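Local coordinates for ribosomal-protein-serine acetyltransferase, putative (Vibrio cholerae O1 biovar eltor, PDB 2FCK) that is a putative GNAT-family acetyltransferase of unestablished function, perhaps acetylating N-terminal serine or alanine residues of proteins, possibly ribosomal ones, at residues A[103-108]-A[147-152]; A[99-104]-A[117-122]. One frame throughout, in Å; residues are numbered along the deposited sequence.

Contact 1. Residues A[103-108]-A[147-152]; sequences YWIGDR and QALALR. With NO3 (nitrate ion), chain L; NO3 (nitrate ion), chain C; NO3 (nitrate ion), chain D.
Strand 103-105, carrying Tyr103 and Ile105, runs across helix 147-152 at 106° between their N-to-C directions, with 10.3 Å between the segment axes, and turns both side chains to Leu149. This is the acetyltransferase fold of the GNAT family: strand 98-105 and strand 134-139 are parallel neighbours, and acetyl-CoA in relatives lies where the two strands part. Between the two segments themselves the touching is apolar, with no hydrogen bond across. Leu149 slides past Tyr103 in the opposite sense, its CD2 3.7 Å from Tyr103 CE1 in an oblique approach that is neither face-on nor edge-on. The same methyl also reaches Ile105 CG1, more loosely. Tyr103 holds CG between its backbone N and carbonyl carbon (chi1 48°), which carries the ring out to the helix; there its OH comes 3.4 Å from Ala150 CB and hydrogen-bonds to Ser146 O one turn earlier. Ile137 and Cys139 pack on the tyrosine from strand 134-139.

Three nitrates, probably from the crystallisation liquor, lie along the segments. The one in chain C sits in the cleft between strand and helix, touching the edge of the Tyr103 ring with O2, while its O3 meets Leu149 CD2. A second, in chain L, lies beyond the strand and accepts from Arg108 N through O3 at the start of helix 107-110, where Gly106 is the N-cap; its O1 clashes with Asp107 CB, so its placement is less sure. The third, in chain D, takes Arg152 NE on O2 at 2.6 Å and also binds Lys116 N, a position consistent with the pyrophosphate site of related enzymes. Within the cleft, the nearly straight bond is the one from Ile105 N to O1 of the chain C nitrate, 2.9 Å long with an N-H...O angle of 175°.

Contact 2. Residues A[99-104]-A[117-122]; sequences ASLGYW and EALTAL
Tyr103 offers one ring face to Leu119, while Leu101, two residues back on the same strand, meets Leu122 one helical turn further on. Strand 99-104 and helix 117-122 run nearly antiparallel, at 162°, with 10.1 Å between the segment axes. They are the strand and the main helix of the beta-alpha-beta crossover at the heart of the GNAT fold, which returns to the sheet as strand 134-139, parallel to strand 98-105.

The tight end lies at the tyrosine. Leu119 CD2 stands over the ring in a CH-pi contact, 3.9 Å from the centroid and 24° off the normal, displaced toward the CE2 side of the rim. With CG anti to the backbone N (chi1 -177°), Leu119 extends from the helix toward the sheet and brings CD1 near the ring too, 3.8 Å from Tyr103 CD2. Packing is less close toward the start of the strand: Leu101 and Leu122 reach for each other tip to tip, and Leu101 CD1 stays 4.3 Å from Leu119 CD1. Leu135 of the returning strand lies against Leu101 as well.

Glu117, Thr120 and Ala121, on the side turned from the strand, are partly exposed; strand 15-18 covers part of it, with Leu15 against Ala118 and Leu17 against Ala121. Glu117 makes a salt bridge to Arg14 and a hydrogen bond to Thr12. Across the strand, Ser100 faces the other way and packs on Phe96 of the second subunit. Between helix and sheet, Leu122 CD2 meets Leu101 CD2 at 4.1 Å.

From the N terminus, strand 98-105 comes first and serves both contacts, with Tyr103 as their common side chain. The chain then passes through helix 107-110 into helix 114-129, where contact 2 closes the shorter loop, 12 residues between its segments. It goes on through strand 134-139 to helix 144-152, where contact 1 closes the longer one, 38 residues, which contains helix 114-129. Both helices touch Tyr103, with Leu101 added in contact 2 and Ile105 in contact 1. They also touch each other: Leu149 CG packs 4.2 Å from Leu119 CD2, so strand 98-105 and the two helices come together round Tyr103, Leu119 and Leu149.

Contact 1. Residues A[103-108]-A[147-152]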
# COMPACT_ATOMS: atom_id res chain seq x y z
N TYR A 103 7.09 -12.81 -5.24
CA TYR A 103 7.70 -13.73 -6.18
C TYR A 103 7.85 -15.12 -5.55
O TYR A 103 7.81 -15.25 -4.31
CB TYR A 103 9.13 -13.27 -6.65
CG TYR A 103 9.98 -12.86 -5.43
CD1 TYR A 103 10.75 -13.80 -4.76
CD2 TYR A 103 9.95 -11.55 -4.97
CE1 TYR A 103 11.51 -13.42 -3.59
CE2 TYR A 103 10.70 -11.15 -3.83
CZ TYR A 103 11.45 -12.09 -3.16
OH TYR A 103 12.20 -11.67 -2.05
N TRP A 104 8.04 -16.11 -6.40
CA TRP A 104 8.42 -17.43 -5.90
C TRP A 104 9.14 -18.11 -7.04
O TRP A 104 8.75 -18.01 -8.18
CB TRP A 104 7.22 -18.22 -5.36
CG TRP A 104 6.00 -18.31 -6.23
CD1 TRP A 104 4.90 -17.55 -6.16
CD2 TRP A 104 5.80 -19.24 -7.29
NE1 TRP A 104 3.98 -17.96 -7.12
CE2 TRP A 104 4.52 -19.00 -7.82
CE3 TRP A 104 6.58 -20.28 -7.83
CZ2 TRP A 104 3.99 -19.76 -8.88
CZ3 TRP A 104 6.06 -21.04 -8.87
CH2 TRP A 104 4.78 -20.76 -9.39
N ILE A 105 10.28 -18.73 -6.74
CA ILE A 105 11.07 -19.31 -7.80
C ILE A 105 11.46 -20.71 -7.32
O ILE A 105 11.82 -20.88 -6.16
CB ILE A 105 12.40 -18.51 -8.08
CG1 ILE A 105 12.11 -17.03 -8.41
CG2 ILE A 105 13.24 -19.18 -9.18
CD1 ILE A 105 11.52 -16.82 -9.81
N GLY A 106 11.35 -21.68 -8.23
CA GLY A 106 11.69 -23.06 -7.91
C GLY A 106 13.15 -23.16 -7.56
O GLY A 106 14.01 -22.53 -8.20
N ASP A 107 13.40 -23.95 -6.51
CA ASP A 107 14.66 -24.26 -5.91
C ASP A 107 15.81 -24.46 -6.96
O ASP A 107 16.86 -23.80 -6.90
CB ASP A 107 14.41 -25.49 -4.97
CG ASP A 107 12.95 -25.47 -4.26
OD1 ASP A 107 12.81 -25.92 -3.08
OD2 ASP A 107 11.93 -25.00 -4.84
N ARG A 108 15.56 -25.28 -7.98
CA ARG A 108 16.58 -25.64 -8.98
C ARG A 108 16.96 -24.47 -9.90
O ARG A 108 18.07 -24.45 -10.47
CB ARG A 108 16.10 -26.83 -9.80
CG ARG A 108 15.54 -26.47 -11.17
CD ARG A 108 15.08 -27.71 -11.92
NE ARG A 108 13.89 -28.27 -11.30
CZ ARG A 108 13.82 -29.48 -10.78
NH1 ARG A 108 12.67 -29.86 -10.21
NH2 ARG A 108 14.88 -30.30 -10.80
N GLN A 147 14.11 -14.27 1.38
CA GLN A 147 14.82 -13.11 1.92
C GLN A 147 16.17 -12.92 1.22
O GLN A 147 16.52 -11.80 0.84
CB GLN A 147 15.04 -13.30 3.44
CG GLN A 147 13.74 -13.47 4.20
CD GLN A 147 13.93 -14.07 5.59
OE1 GLN A 147 14.96 -13.85 6.26
NE2 GLN A 147 12.96 -14.88 6.03
N ALA A 148 16.90 -14.03 1.07
CA ALA A 148 18.24 -14.04 0.46
C ALA A 148 18.13 -13.47 -0.98
O ALA A 148 18.98 -12.70 -1.41
CB ALA A 148 18.85 -15.47 0.46
N LEU A 149 17.05 -13.83 -1.69
CA LEU A 149 16.84 -13.35 -3.08
C LEU A 149 16.57 -11.82 -3.06
O LEU A 149 17.18 -11.08 -3.83
CB LEU A 149 15.68 -14.10 -3.74
CG LEU A 149 15.38 -13.64 -5.18
CD1 LEU A 149 16.65 -13.62 -5.99
CD2 LEU A 149 14.29 -14.53 -5.80
N ALA A 150 15.77 -11.36 -2.10
CA ALA A 150 15.49 -9.93 -2.00
C ALA A 150 16.84 -9.19 -1.83
O ALA A 150 17.12 -8.19 -2.53
CB ALA A 150 14.55 -9.62 -0.81
N LEU A 151 17.67 -9.68 -0.91
CA LEU A 151 18.96 -9.05 -0.68
C LEU A 151 19.87 -9.12 -1.91
O LEU A 151 20.56 -8.14 -2.22
CB LEU A 151 19.64 -9.69 0.52
CG LEU A 151 18.87 -9.47 1.81
CD1 LEU A 151 19.52 -10.29 2.96
CD2 LEU A 151 18.82 -7.97 2.20
N ARG A 152 19.83 -10.24 -2.62
CA ARG A 152 20.64 -10.44 -3.82
C ARG A 152 20.28 -9.40 -4.89
O ARG A 152 21.15 -9.01 -5.69
CB ARG A 152 20.45 -11.88 -4.31
CG ARG A 152 21.54 -12.46 -5.16
CD ARG A 152 21.82 -13.95 -4.75
NE ARG A 152 20.62 -14.78 -4.86
CZ ARG A 152 20.10 -15.55 -3.90
NH1 ARG A 152 19.01 -16.22 -4.16
NH2 ARG A 152 20.70 -15.70 -2.71
N NO3 L . 12.58 -26.68 -8.01
O1 NO3 L . 13.58 -27.03 -7.11
O2 NO3 L . 11.30 -27.18 -7.85
O3 NO3 L . 12.86 -25.82 -9.06
N NO3 C . 11.69 -17.66 -3.81
O1 NO3 C . 11.02 -18.86 -3.98
O2 NO3 C . 11.21 -16.75 -2.89
O3 NO3 C . 12.81 -17.33 -4.56
N NO3 D . 18.59 -16.35 -7.72
O1 NO3 D . 17.54 -17.04 -7.15
O2 NO3 D . 19.59 -15.75 -7.00
O3 NO3 D . 18.65 -16.19 -9.06

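Contact 2. Residues A[99-104]-A[117-122]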
# COMPACT_ATOMS: atom_id res chain seq x y z
N ALA A 99 5.03 0.51 -4.97
CA ALA A 99 4.25 -0.71 -5.18
C ALA A 99 4.80 -1.85 -4.33
O ALA A 99 5.90 -1.76 -3.82
CB ALA A 99 4.30 -1.14 -6.72
N SER A 100 4.01 -2.91 -4.24
CA SER A 100 4.30 -4.16 -3.49
C SER A 100 4.66 -5.27 -4.44
O SER A 100 3.91 -5.55 -5.37
CB SER A 100 2.97 -4.58 -2.79
OG SER A 100 2.88 -6.01 -2.66
N LEU A 101 5.81 -5.91 -4.21
CA LEU A 101 6.22 -7.01 -5.10
C LEU A 101 6.19 -8.33 -4.35
O LEU A 101 6.39 -8.41 -3.08
CB LEU A 101 7.65 -6.79 -5.63
CG LEU A 101 7.96 -5.51 -6.38
CD1 LEU A 101 9.35 -5.68 -6.99
CD2 LEU A 101 6.99 -5.16 -7.48
N GLY A 102 5.97 -9.40 -5.12
CA GLY A 102 6.07 -10.73 -4.57
C GLY A 102 6.68 -11.61 -5.63
O GLY A 102 6.81 -11.20 -6.79
N TYR A 103 7.09 -12.81 -5.24
CA TYR A 103 7.70 -13.73 -6.18
C TYR A 103 7.85 -15.12 -5.55
O TYR A 103 7.81 -15.25 -4.31
CB TYR A 103 9.13 -13.27 -6.65
CG TYR A 103 9.98 -12.86 -5.43
CD1 TYR A 103 10.75 -13.80 -4.76
CD2 TYR A 103 9.95 -11.55 -4.97
CE1 TYR A 103 11.51 -13.42 -3.59
CE2 TYR A 103 10.70 -11.15 -3.83
CZ TYR A 103 11.45 -12.09 -3.16
OH TYR A 103 12.20 -11.67 -2.05
N TRP A 104 8.04 -16.11 -6.40
CA TRP A 104 8.42 -17.43 -5.90
C TRP A 104 9.14 -18.11 -7.04
O TRP A 104 8.75 -18.01 -8.18
CB TRP A 104 7.22 -18.22 -5.36
CG TRP A 104 6.00 -18.31 -6.23
CD1 TRP A 104 4.90 -17.55 -6.16
CD2 TRP A 104 5.80 -19.24 -7.29
NE1 TRP A 104 3.98 -17.96 -7.12
CE2 TRP A 104 4.52 -19.00 -7.82
CE3 TRP A 104 6.58 -20.28 -7.83
CZ2 TRP A 104 3.99 -19.76 -8.88
CZ3 TRP A 104 6.06 -21.04 -8.87
CH2 TRP A 104 4.78 -20.76 -9.39
N GLU A 117 17.52 -12.70 -12.12
CA GLU A 117 17.28 -12.16 -13.45
C GLU A 117 15.80 -11.72 -13.59
O GLU A 117 15.52 -10.63 -14.06
CB GLU A 117 17.64 -13.21 -14.53
CG GLU A 117 17.51 -12.72 -15.97
CD GLU A 117 18.05 -13.74 -16.95
OE1 GLU A 117 18.96 -14.51 -16.57
OE2 GLU A 117 17.58 -13.80 -18.09
N ALA A 118 14.86 -12.57 -13.17
CA ALA A 118 13.44 -12.24 -13.28
C ALA A 118 13.04 -11.05 -12.36
O ALA A 118 12.33 -10.12 -12.77
CB ALA A 118 12.61 -13.48 -12.93
N LEU A 119 13.48 -11.11 -11.10
CA LEU A 119 13.06 -10.07 -10.17
C LEU A 119 13.70 -8.73 -10.51
O LEU A 119 13.06 -7.67 -10.45
CB LEU A 119 13.32 -10.50 -8.70
CG LEU A 119 12.85 -9.56 -7.61
CD1 LEU A 119 11.36 -9.39 -7.71
CD2 LEU A 119 13.22 -10.15 -6.22
N THR A 120 14.97 -8.77 -10.96
CA THR A 120 15.61 -7.52 -11.38
C THR A 120 14.89 -6.91 -12.60
O THR A 120 14.69 -5.69 -12.65
CB THR A 120 17.11 -7.76 -11.71
OG1 THR A 120 17.79 -8.13 -10.48
CG2 THR A 120 17.77 -6.50 -12.30
N ALA A 121 14.44 -7.77 -13.53
CA ALA A 121 13.68 -7.28 -14.71
C ALA A 121 12.44 -6.52 -14.24
O ALA A 121 12.14 -5.40 -14.72
CB ALA A 121 13.31 -8.47 -15.60
N LEU A 122 11.78 -7.10 -13.23
CA LEU A 122 10.53 -6.49 -12.77
C LEU A 122 10.83 -5.17 -12.05
O LEU A 122 10.13 -4.16 -12.22
CB LEU A 122 9.77 -7.47 -11.87
CG LEU A 122 8.41 -6.93 -11.37
CD1 LEU A 122 7.48 -6.62 -12.57
CD2 LEU A 122 7.73 -7.90 -10.37